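Local coordinates for uncharacterized protein DUF1344 (Bacteroides vulgatus ATCC 8482, PDB 3K6O) that is of unknown function but, as a NigD-like protein with a signal sequence, probably acts outside the cytoplasm, joining an OB domain to a beta-sandwich domain, at residues V15-A20 / F60-F65; K40-Q45 / A74-L79; H46-R51 / L79-L84; D110-D115 / P213-L218. All coordinates share one frame; numbering follows the deposited sequence.

Contact 1: V15-A20 / F60-F65; sequences VTIAMA and FGNYSF
Ile17 and Phe60 meet at about a right angle on one face of an antiparallel strand pair. Ile17 CG2 lies over the Phe60 ring, 4.1 Å from its centroid and 27° off the ring normal, which meets the geometry of a CH-pi contact. Phe60 swings its CG away from its own backbone N (chi1 -172°), and this carries the ring across to the neighbouring strand. The selenium of Met19, a selenomethionine, approaches the same ring obliquely, with SE 3.9 Å from Phe60 CD1, a Met-aromatic contact. On the same face the other branch of Ile17 ends against an amide, CD1 standing 3.4 Å from Asn62 CG, while Asn62 OD1 is hydrogen-bonded to Asn80 on the next strand.

The opposite face carries Tyr63, whose ring runs back along its own strand over Gly61. Its hydroxyl donates to Ala18 O (OH to O 2.8 Å), an oxygen that also accepts from Gly61 N at 2.9 Å. The two donors reach that oxygen from opposite faces of the carbonyl plane, so one backbone oxygen serves a rung of the ladder and the phenol end together. Ala20 CB packs beside the same hydroxyl, and the edge of the Phe65 ring meets Thr16 OG1.

Backbone bonds in both directions between Thr16 and Tyr63, and between Ala18 and Gly61, fix the register, and the N-to-C directions of the short strand segments differ by 136°. Such strongly twisted antiparallel pairing, with side chains alternating between two faces, is in keeping with the curled sheet of an OB domain.

Contact 2: K40-Q45 / A74-L79; sequences KLWVVQ and AYNIRL
Arg78 NH1 donates to Gln45 OE1 at 2.8 Å, and the geometry is that of a well-aligned side-chain bond: the acceptor lies 5° out of the guanidinium plane, the donor lies in the amide's carbonyl plane, and the two flat groups are only 18° apart. Arg78 bends at chi3 (56°) to turn its guanidinium edge toward the glutamine. Further bonds hold both groups, from Arg78 NE to Asn80 and from Gln45 NE2 to a tetraethylene glycol probably left from crystallisation.

The backbone ladder is parallel. Trp42 takes part through both its backbone N and its O, N donating to Tyr75 O and O accepting from Ile77 N at 2.8 Å. Beyond it, Ile77 O receives two donors, Val44 N at 3.0 Å and Gln45 N at 3.3 Å, and the pairing then resumes with Leu79 N on Gln45 O. Two successive amides on one carbonyl are the mark of the one-residue register shift between Val43 and Gln45.

Packing divides between the faces. On the face carrying Leu41, Val43, Tyr75 and Ile77, Leu41 crosses Ile77 at about a right angle, CB lying 4.1 Å from Ile77 CG2, and Leu41 CD2 reaches the Tyr75 ring near its plane. Val43 CG1 rests against Leu79 CB. On the face of Trp42 and Asn76, Asn76 OD1 lies 3.5 Å from Trp42 CB, with the ring and amide planes steeply inclined; the amide nitrogen of Asn76 bonds to Glu67 and Glu70.

The register shift identifies a beta bulge in a parallel strand pair of the N-terminal OB domain, at the point where the chain turns a corner at Val44.

Contact 3: H46-R51 / L79-L84; sequences HIVPYR and LNDYTL. With SO4 (sulfate ion), chain F; SO4 (sulfate ion), chain G.
The loop 46-51 that leaves the parallel strand pair of the OB domain carries two sulfates in the crystal, and Val48, Pro49 and Tyr50 fasten it to residues 79-84. Tyr82 OH donates to Pro49 O at 2.8 Å, the donor tilted 23° from the carbonyl plane and the oxygen lying at the ring's edge. Val48 CG2 comes obliquely to the same ring, 3.6 Å from Tyr82 CE1. Tyr82 is placed for both by a chi1 of 65°, which sets its CG between its backbone N and carbonyl carbon and directs the ring at the loop. Tyr50 CB packs against Leu79 CD2 at 3.5 Å.

The last rung of the parallel ladder is the bond from Ile47 N to Leu79 O; after it the chain departs from the sheet of the OB domain. Across the strand, Asn80 and Asp81 both face Asn62, forming a classic beta bulge.

His46 spans the loop with its two ring nitrogens. ND1 donates to Val48 O at 2.9 Å from well above that carbonyl's plane, and NE2 donates to O2 of the chain G sulfate at 2.6 Å. With both nitrogens donating, the imidazole is consistent with a protonated ring, as two adjoining anions might encourage. O4 of the chain F sulfate receives the backbone N atoms of Tyr50 and Arg51, each at 3.0 Å. Arg51 bridges the two ions through its guanidinium edge: NH1 bonds to O1 of the chain F sulfate and O2 of the chain G sulfate, while NH2 bonds to O1 of the latter. Both ions probably came from the crystallisation liquor.

Contact 4: D110-D115 / P213-L218; sequences DMWPSD and PGFNPL
Asp110 and Pro213 mark the nearest backbone approach, their CA atoms 7.4 Å apart, too far for strand pairing, and no hydrogen bond joins the two segments. Residues 110-113 belong to strand 107-113 of the C-terminal beta-sandwich domain, which pairs with strand 117-125, while residues 213-216 run as an extended loop into the helix 217-221, with Asn216 at its N-cap position. What connects them is side-chain packing, made by Asp110 and Trp112 on one side and Pro213 and Phe215 on the other.

Pro213 lies over one face of the indole. Its CD sits 3.7 Å from the centroid of the six-membered ring and 23° off the normal, a CH-pi contact, and comes as close as 3.4 Å to Trp112 CD2. The indole is brought beneath the proline by a chi1 of 78°, with CG between the backbone N and carbonyl carbon. Phe215 and Trp112 point at each other from opposite directions, and the planes of the phenyl ring and the indole's six-membered ring stand at 48°; Trp112 CH2 is 3.6 Å from Phe215 CZ, near the phenyl plane.

Phe215 also packs edge-to-face with Phe60, and Trp112 touches Met19, so the cluster extends onto strands of the OB domain and fills part of the domain junction. Asp110 has its salt-bridge partner in Arg121, through OD2. Its carboxylate is steeply turned against the phenyl ring, and OD2 lies 3.7 Å from Phe215 CE1, at the ring's edge.

Contacts 1, 2 and 3 lie close together in the N-terminal OB domain, with centres 10 to 11 Å apart. Their segments alternate along the chain, so the contacts cross each other. Contacts 2 and 3 share Leu79 and use consecutive parts of strand 75-93, which strand 58-66 of contact 1 flanks through bonds such as Ser64 O to Arg78 N (3.0 Å). Contact 4 follows in series, opening after the others have closed. Its centre is 11 Å from that of contact 1, which it touches at Phe60 CZ and Phe215 CG (3.4 Å), but about 20 Å from the centre of contact 2. The C-terminal segment thus ties the beta sandwich to the OB domain.

Contact 1: V15-A20 / F60-F65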
# COMPACT_ATOMS: atom_id res chain seq x y z
N VAL A 15 1.42 20.81 -5.47
CA VAL A 15 1.01 19.52 -6.02
C VAL A 15 0.89 18.59 -4.84
O VAL A 15 1.55 18.79 -3.82
CB VAL A 15 2.04 18.91 -7.00
CG1 VAL A 15 2.21 19.77 -8.28
CG2 VAL A 15 3.38 18.67 -6.30
N THR A 16 0.06 17.57 -4.98
CA THR A 16 -0.11 16.55 -3.97
C THR A 16 0.48 15.26 -4.48
O THR A 16 0.13 14.81 -5.55
CB THR A 16 -1.58 16.31 -3.69
OG1 THR A 16 -2.20 17.55 -3.29
CG2 THR A 16 -1.77 15.22 -2.64
N ILE A 17 1.38 14.66 -3.70
CA ILE A 17 1.86 13.34 -3.99
C ILE A 17 1.13 12.36 -3.06
O ILE A 17 1.39 12.35 -1.85
CB ILE A 17 3.40 13.21 -3.80
CG1 ILE A 17 4.16 14.30 -4.58
CG2 ILE A 17 3.86 11.82 -4.23
CD1 ILE A 17 3.84 14.35 -6.09
N ALA A 18 0.25 11.52 -3.63
CA ALA A 18 -0.53 10.59 -2.80
C ALA A 18 -0.98 9.34 -3.54
O ALA A 18 -1.02 9.30 -4.78
CB ALA A 18 -1.74 11.29 -2.16
N MSE A 19 -1.33 8.32 -2.76
CA MSE A 19 -1.90 7.09 -3.29
C MSE A 19 -3.28 7.34 -3.89
O MSE A 19 -3.99 8.29 -3.51
CB MSE A 19 -2.04 6.05 -2.19
CG MSE A 19 -0.73 5.65 -1.51
SE MSE A 19 0.31 4.47 -2.65
CE MSE A 19 -0.91 3.25 -3.27
N ALA A 20 -3.65 6.48 -4.83
CA ALA A 20 -4.99 6.44 -5.32
C ALA A 20 -5.29 5.09 -5.94
O ALA A 20 -4.39 4.33 -6.28
CB ALA A 20 -5.23 7.58 -6.34
N PHE A 60 0.80 5.58 -7.07
CA PHE A 60 1.37 6.62 -6.23
C PHE A 60 1.55 7.78 -7.21
O PHE A 60 2.36 7.73 -8.14
CB PHE A 60 2.69 6.11 -5.64
CG PHE A 60 3.31 7.00 -4.60
CD1 PHE A 60 2.58 7.48 -3.53
CD2 PHE A 60 4.65 7.30 -4.65
CE1 PHE A 60 3.18 8.29 -2.55
CE2 PHE A 60 5.26 8.10 -3.69
CZ PHE A 60 4.53 8.58 -2.64
N GLY A 61 0.74 8.81 -7.03
CA GLY A 61 0.58 9.82 -8.05
C GLY A 61 0.89 11.23 -7.64
O GLY A 61 1.03 11.53 -6.47
N ASN A 62 1.01 12.08 -8.67
CA ASN A 62 1.27 13.50 -8.54
C ASN A 62 0.09 14.28 -9.16
O ASN A 62 -0.06 14.28 -10.37
CB ASN A 62 2.58 13.83 -9.28
CG ASN A 62 2.95 15.28 -9.22
OD1 ASN A 62 2.09 16.16 -9.06
ND2 ASN A 62 4.23 15.56 -9.38
N TYR A 63 -0.72 14.93 -8.33
CA TYR A 63 -1.94 15.62 -8.74
C TYR A 63 -1.87 17.10 -8.48
O TYR A 63 -1.23 17.54 -7.52
CB TYR A 63 -3.17 15.04 -8.00
CG TYR A 63 -3.05 13.57 -7.71
CD1 TYR A 63 -3.00 12.64 -8.76
CD2 TYR A 63 -2.94 13.09 -6.42
CE1 TYR A 63 -2.86 11.28 -8.53
CE2 TYR A 63 -2.79 11.70 -6.16
CZ TYR A 63 -2.75 10.81 -7.24
OH TYR A 63 -2.59 9.47 -7.04
N SER A 64 -2.54 17.87 -9.35
CA SER A 64 -2.85 19.26 -9.12
C SER A 64 -4.35 19.40 -9.07
O SER A 64 -5.07 19.06 -10.03
CB SER A 64 -2.33 20.15 -10.26
OG SER A 64 -0.92 20.14 -10.34
N PHE A 65 -4.85 19.93 -7.97
CA PHE A 65 -6.28 20.05 -7.81
C PHE A 65 -6.70 21.37 -8.42
O PHE A 65 -6.34 22.41 -7.90
CB PHE A 65 -6.66 19.97 -6.32
CG PHE A 65 -6.45 18.63 -5.75
CD1 PHE A 65 -5.19 18.21 -5.39
CD2 PHE A 65 -7.50 17.77 -5.57
CE1 PHE A 65 -4.99 16.93 -4.86
CE2 PHE A 65 -7.30 16.50 -5.05
CZ PHE A 65 -6.05 16.09 -4.69

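Contact 2: K40-Q45 / A74-L79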
# COMPACT_ATOMS: atom_id res chain seq x y z
N LYS A 40 -13.40 11.18 -4.96
CA LYS A 40 -13.24 10.75 -6.33
C LYS A 40 -12.76 11.94 -7.13
O LYS A 40 -13.35 13.03 -7.06
CB LYS A 40 -14.56 10.28 -6.90
CG LYS A 40 -15.22 9.09 -6.18
CD LYS A 40 -16.47 8.68 -6.95
CE LYS A 40 -17.68 8.45 -6.04
NZ LYS A 40 -17.44 7.32 -5.04
N LEU A 41 -11.72 11.70 -7.93
CA LEU A 41 -11.09 12.74 -8.72
C LEU A 41 -11.32 12.49 -10.20
O LEU A 41 -11.06 11.37 -10.68
CB LEU A 41 -9.58 12.76 -8.43
CG LEU A 41 -9.15 12.87 -6.96
CD1 LEU A 41 -7.62 12.89 -6.84
CD2 LEU A 41 -9.77 14.09 -6.31
N TRP A 42 -11.83 13.51 -10.90
CA TRP A 42 -11.94 13.45 -12.32
C TRP A 42 -10.73 14.06 -13.04
O TRP A 42 -10.35 15.24 -12.79
CB TRP A 42 -13.21 14.16 -12.79
CG TRP A 42 -13.46 13.94 -14.24
CD1 TRP A 42 -13.27 14.82 -15.26
CD2 TRP A 42 -13.91 12.71 -14.85
NE1 TRP A 42 -13.59 14.24 -16.46
CE2 TRP A 42 -13.99 12.94 -16.24
CE3 TRP A 42 -14.27 11.45 -14.35
CZ2 TRP A 42 -14.39 11.95 -17.14
CZ3 TRP A 42 -14.66 10.46 -15.24
CH2 TRP A 42 -14.72 10.71 -16.62
N VAL A 43 -10.14 13.30 -13.96
CA VAL A 43 -8.95 13.75 -14.69
C VAL A 43 -9.32 14.62 -15.90
O VAL A 43 -9.86 14.12 -16.89
CB VAL A 43 -8.07 12.57 -15.16
CG1 VAL A 43 -6.79 13.09 -15.86
CG2 VAL A 43 -7.70 11.63 -13.98
N VAL A 44 -9.04 15.93 -15.82
CA VAL A 44 -9.35 16.83 -16.92
C VAL A 44 -8.08 17.23 -17.69
O VAL A 44 -8.19 17.71 -18.78
CB VAL A 44 -10.11 18.12 -16.47
CG1 VAL A 44 -11.47 17.76 -15.88
CG2 VAL A 44 -9.28 18.94 -15.43
N GLN A 45 -6.90 17.06 -17.09
CA GLN A 45 -5.64 17.23 -17.79
C GLN A 45 -4.70 16.10 -17.35
O GLN A 45 -4.75 15.65 -16.21
CB GLN A 45 -5.01 18.58 -17.45
CG GLN A 45 -5.83 19.82 -17.95
CD GLN A 45 -5.32 21.15 -17.43
OE1 GLN A 45 -4.30 21.20 -16.74
NE2 GLN A 45 -6.05 22.24 -17.74
N ALA A 74 -15.26 14.94 -6.38
CA ALA A 74 -14.94 16.03 -5.48
C ALA A 74 -14.15 17.12 -6.19
O ALA A 74 -14.40 18.30 -5.95
CB ALA A 74 -14.14 15.49 -4.27
N TYR A 75 -13.17 16.72 -7.01
CA TYR A 75 -12.29 17.63 -7.71
C TYR A 75 -11.98 17.18 -9.13
O TYR A 75 -11.97 15.98 -9.43
CB TYR A 75 -10.95 17.76 -6.98
CG TYR A 75 -11.05 18.31 -5.59
CD1 TYR A 75 -11.07 19.68 -5.35
CD2 TYR A 75 -11.10 17.45 -4.50
CE1 TYR A 75 -11.17 20.18 -4.08
CE2 TYR A 75 -11.19 17.94 -3.23
CZ TYR A 75 -11.22 19.31 -3.02
OH TYR A 75 -11.31 19.78 -1.74
N ASN A 76 -11.71 18.15 -9.99
CA ASN A 76 -11.15 17.95 -11.31
C ASN A 76 -9.67 18.21 -11.16
O ASN A 76 -9.28 19.23 -10.59
CB ASN A 76 -11.73 18.93 -12.32
CG ASN A 76 -13.19 18.70 -12.57
OD1 ASN A 76 -13.70 17.57 -12.47
ND2 ASN A 76 -13.90 19.79 -12.93
N ILE A 77 -8.85 17.28 -11.66
CA ILE A 77 -7.40 17.37 -11.47
C ILE A 77 -6.60 17.30 -12.76
O ILE A 77 -7.11 16.89 -13.80
CB ILE A 77 -6.88 16.24 -10.49
CG1 ILE A 77 -7.00 14.85 -11.13
CG2 ILE A 77 -7.66 16.27 -9.19
CD1 ILE A 77 -6.04 13.78 -10.59
N ARG A 78 -5.34 17.73 -12.66
CA ARG A 78 -4.33 17.41 -13.64
C ARG A 78 -3.51 16.26 -13.06
O ARG A 78 -3.01 16.35 -11.92
CB ARG A 78 -3.41 18.61 -13.93
CG ARG A 78 -2.27 18.26 -14.83
CD ARG A 78 -1.54 19.44 -15.38
NE ARG A 78 -1.04 20.33 -14.36
CZ ARG A 78 -1.49 21.57 -14.13
NH1 ARG A 78 -2.50 22.09 -14.83
NH2 ARG A 78 -0.94 22.29 -13.18
N LEU A 79 -3.36 15.20 -13.83
CA LEU A 79 -2.52 14.08 -13.45
C LEU A 79 -1.13 14.34 -14.01
O LEU A 79 -0.92 14.18 -15.20
CB LEU A 79 -3.10 12.77 -14.00
CG LEU A 79 -2.30 11.50 -13.74
CD1 LEU A 79 -2.13 11.23 -12.22
CD2 LEU A 79 -2.95 10.32 -14.44
O HOH W 1 -15.89 12.33 -4.45

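Contact 3: H46-R51 / L79-L84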
# COMPACT_ATOMS: atom_id res chain seq x y z
N HIS A 46 -3.86 15.65 -18.27
CA HIS A 46 -2.85 14.64 -17.97
C HIS A 46 -1.56 14.93 -18.74
O HIS A 46 -1.60 15.37 -19.88
CB HIS A 46 -3.38 13.25 -18.30
CG HIS A 46 -3.59 13.04 -19.76
ND1 HIS A 46 -2.85 12.14 -20.49
CD2 HIS A 46 -4.42 13.66 -20.63
CE1 HIS A 46 -3.24 12.19 -21.75
NE2 HIS A 46 -4.17 13.12 -21.87
N ILE A 47 -0.42 14.69 -18.10
CA ILE A 47 0.90 14.90 -18.69
C ILE A 47 1.50 13.52 -19.05
O ILE A 47 2.40 13.41 -19.87
CB ILE A 47 1.82 15.62 -17.68
CG1 ILE A 47 1.23 16.99 -17.31
CG2 ILE A 47 3.27 15.74 -18.19
CD1 ILE A 47 0.98 17.92 -18.48
N VAL A 48 0.98 12.47 -18.40
CA VAL A 48 1.35 11.10 -18.68
C VAL A 48 0.09 10.31 -19.03
O VAL A 48 -1.02 10.75 -18.69
CB VAL A 48 2.07 10.46 -17.49
CG1 VAL A 48 3.39 11.19 -17.23
CG2 VAL A 48 1.16 10.45 -16.25
N PRO A 49 0.25 9.18 -19.73
CA PRO A 49 -0.90 8.37 -20.14
C PRO A 49 -1.70 7.85 -18.96
O PRO A 49 -1.13 7.46 -17.95
CB PRO A 49 -0.26 7.18 -20.87
CG PRO A 49 1.04 7.73 -21.41
CD PRO A 49 1.50 8.74 -20.37
N TYR A 50 -3.02 7.84 -19.09
CA TYR A 50 -3.86 7.28 -18.04
C TYR A 50 -5.09 6.53 -18.55
O TYR A 50 -5.69 5.81 -17.79
CB TYR A 50 -4.28 8.40 -17.06
CG TYR A 50 -5.47 9.16 -17.56
CD1 TYR A 50 -5.34 10.07 -18.61
CD2 TYR A 50 -6.74 8.95 -17.02
CE1 TYR A 50 -6.43 10.77 -19.09
CE2 TYR A 50 -7.85 9.65 -17.50
CZ TYR A 50 -7.68 10.56 -18.53
OH TYR A 50 -8.74 11.23 -19.05
N ARG A 51 -5.46 6.68 -19.80
CA ARG A 51 -6.76 6.17 -20.27
C ARG A 51 -6.92 4.67 -20.19
O ARG A 51 -8.03 4.18 -20.11
CB ARG A 51 -7.03 6.61 -21.72
CG ARG A 51 -7.35 8.06 -21.81
CD ARG A 51 -7.86 8.42 -23.20
NE ARG A 51 -8.04 9.85 -23.31
CZ ARG A 51 -7.17 10.68 -23.87
NH1 ARG A 51 -6.02 10.24 -24.38
NH2 ARG A 51 -7.47 11.98 -23.93
N LEU A 79 -3.36 15.20 -13.83
CA LEU A 79 -2.52 14.08 -13.45
C LEU A 79 -1.13 14.34 -14.01
O LEU A 79 -0.92 14.18 -15.20
CB LEU A 79 -3.10 12.77 -14.00
CG LEU A 79 -2.30 11.50 -13.74
CD1 LEU A 79 -2.13 11.23 -12.22
CD2 LEU A 79 -2.95 10.32 -14.44
N ASN A 80 -0.21 14.79 -13.14
CA ASN A 80 1.14 15.20 -13.56
C ASN A 80 2.09 14.01 -13.79
O ASN A 80 2.94 14.08 -14.63
CB ASN A 80 1.79 16.14 -12.52
CG ASN A 80 0.96 17.40 -12.25
OD1 ASN A 80 0.50 18.07 -13.17
ND2 ASN A 80 0.79 17.73 -10.96
N ASP A 81 1.90 12.93 -13.06
CA ASP A 81 2.81 11.79 -13.06
C ASP A 81 2.26 10.76 -12.12
O ASP A 81 1.43 11.08 -11.25
CB ASP A 81 4.19 12.21 -12.55
CG ASP A 81 5.29 11.25 -12.94
OD1 ASP A 81 5.05 10.26 -13.63
OD2 ASP A 81 6.43 11.51 -12.51
N TYR A 82 2.71 9.52 -12.29
CA TYR A 82 2.47 8.51 -11.28
C TYR A 82 3.37 7.31 -11.50
O TYR A 82 4.07 7.21 -12.51
CB TYR A 82 1.00 8.08 -11.30
CG TYR A 82 0.58 7.38 -12.57
CD1 TYR A 82 0.19 8.10 -13.66
CD2 TYR A 82 0.59 6.00 -12.67
CE1 TYR A 82 -0.17 7.47 -14.82
CE2 TYR A 82 0.22 5.37 -13.82
CZ TYR A 82 -0.15 6.12 -14.89
OH TYR A 82 -0.56 5.53 -16.05
N THR A 83 3.36 6.40 -10.54
CA THR A 83 3.95 5.09 -10.73
C THR A 83 2.98 4.03 -10.26
O THR A 83 2.15 4.29 -9.38
CB THR A 83 5.31 4.95 -10.03
OG1 THR A 83 5.93 3.73 -10.46
CG2 THR A 83 5.16 4.95 -8.49
N LEU A 84 3.01 2.86 -10.89
CA LEU A 84 2.13 1.77 -10.49
C LEU A 84 2.60 1.17 -9.19
O LEU A 84 3.79 0.95 -8.98
CB LEU A 84 2.08 0.67 -11.55
CG LEU A 84 1.27 1.03 -12.80
CD1 LEU A 84 1.40 -0.10 -13.85
CD2 LEU A 84 -0.20 1.30 -12.43
S SO4 F . -3.70 7.89 -23.13
O1 SO4 F . -4.82 7.97 -24.09
O2 SO4 F . -3.33 6.48 -23.05
O3 SO4 F . -2.53 8.70 -23.52
O4 SO4 F . -4.12 8.47 -21.83
S SO4 G . -5.04 14.07 -25.02
O1 SO4 G . -6.22 14.56 -24.30
O2 SO4 G . -4.56 12.83 -24.45
O3 SO4 G . -5.41 13.78 -26.41
O4 SO4 G . -3.98 15.08 -24.90

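Contact 4: D110-D115 / P213-L218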
# COMPACT_ATOMS: atom_id res chain seq x y z
N ASP A 110 8.23 3.49 5.22
CA ASP A 110 6.90 3.93 5.66
C ASP A 110 5.96 2.74 5.78
O ASP A 110 6.04 1.82 4.99
CB ASP A 110 6.29 4.93 4.68
CG ASP A 110 7.02 6.23 4.66
OD1 ASP A 110 6.78 7.04 5.56
OD2 ASP A 110 7.83 6.44 3.74
N MSE A 111 5.08 2.76 6.77
CA MSE A 111 3.97 1.84 6.80
C MSE A 111 2.75 2.48 7.41
O MSE A 111 2.83 3.03 8.49
CB MSE A 111 4.31 0.56 7.56
CG MSE A 111 3.08 -0.44 7.63
SE MSE A 111 3.49 -1.83 8.98
CE MSE A 111 4.95 -2.53 8.02
N TRP A 112 1.61 2.36 6.74
CA TRP A 112 0.36 2.86 7.28
C TRP A 112 -0.82 2.15 6.65
O TRP A 112 -0.77 1.79 5.47
CB TRP A 112 0.25 4.38 7.07
CG TRP A 112 -0.14 4.81 5.69
CD1 TRP A 112 -1.35 5.23 5.29
CD2 TRP A 112 0.71 4.87 4.53
NE1 TRP A 112 -1.32 5.59 3.96
CE2 TRP A 112 -0.07 5.35 3.47
CE3 TRP A 112 2.05 4.57 4.30
CZ2 TRP A 112 0.44 5.52 2.18
CZ3 TRP A 112 2.57 4.76 3.00
CH2 TRP A 112 1.77 5.24 1.96
N PRO A 113 -1.88 1.94 7.43
CA PRO A 113 -3.12 1.43 6.86
C PRO A 113 -3.98 2.56 6.33
O PRO A 113 -3.94 3.66 6.85
CB PRO A 113 -3.81 0.78 8.06
CG PRO A 113 -3.38 1.61 9.23
CD PRO A 113 -1.96 2.12 8.89
N SER A 114 -4.76 2.24 5.32
CA SER A 114 -5.86 3.04 4.86
C SER A 114 -7.11 2.15 4.97
O SER A 114 -7.02 1.01 5.43
CB SER A 114 -5.63 3.40 3.39
OG SER A 114 -5.54 2.21 2.62
N ASP A 115 -8.25 2.64 4.49
CA ASP A 115 -9.50 1.89 4.61
C ASP A 115 -9.38 0.52 3.99
O ASP A 115 -9.99 -0.41 4.50
CB ASP A 115 -10.70 2.63 3.97
CG ASP A 115 -12.10 2.11 4.47
OD1 ASP A 115 -12.30 1.98 5.70
OD2 ASP A 115 -12.99 1.83 3.61
N PRO A 213 1.65 9.29 5.97
CA PRO A 213 2.84 10.13 5.85
C PRO A 213 2.69 11.18 4.75
O PRO A 213 1.96 10.96 3.82
CB PRO A 213 3.97 9.13 5.49
CG PRO A 213 3.34 7.83 5.39
CD PRO A 213 1.87 7.95 5.42
N GLY A 214 3.36 12.31 4.90
CA GLY A 214 3.50 13.28 3.79
C GLY A 214 4.59 12.84 2.82
O GLY A 214 5.61 12.30 3.23
N PHE A 215 4.36 13.02 1.52
CA PHE A 215 5.37 12.65 0.51
C PHE A 215 5.69 13.83 -0.37
O PHE A 215 4.92 14.78 -0.43
CB PHE A 215 4.87 11.50 -0.36
CG PHE A 215 4.62 10.23 0.39
CD1 PHE A 215 5.69 9.47 0.87
CD2 PHE A 215 3.33 9.76 0.59
CE1 PHE A 215 5.46 8.29 1.57
CE2 PHE A 215 3.10 8.60 1.28
CZ PHE A 215 4.16 7.86 1.77
N ASN A 216 6.82 13.75 -1.08
CA ASN A 216 7.11 14.76 -2.10
C ASN A 216 7.57 14.15 -3.43
O ASN A 216 7.66 12.93 -3.54
CB ASN A 216 8.09 15.81 -1.55
CG ASN A 216 9.32 15.21 -0.95
OD1 ASN A 216 9.91 14.28 -1.51
ND2 ASN A 216 9.73 15.74 0.19
N PRO A 217 7.79 14.98 -4.47
CA PRO A 217 8.14 14.43 -5.78
C PRO A 217 9.34 13.48 -5.82
O PRO A 217 9.33 12.52 -6.60
CB PRO A 217 8.41 15.69 -6.61
CG PRO A 217 7.44 16.69 -6.02
CD PRO A 217 7.54 16.43 -4.54
N LEU A 218 10.35 13.72 -5.00
CA LEU A 218 11.50 12.83 -4.98
C LEU A 218 11.07 11.44 -4.58
O LEU A 218 11.58 10.45 -5.13
CB LEU A 218 12.60 13.35 -4.03
CG LEU A 218 13.94 12.58 -4.06
CD1 LEU A 218 14.56 12.51 -5.48
CD2 LEU A 218 14.93 13.22 -3.08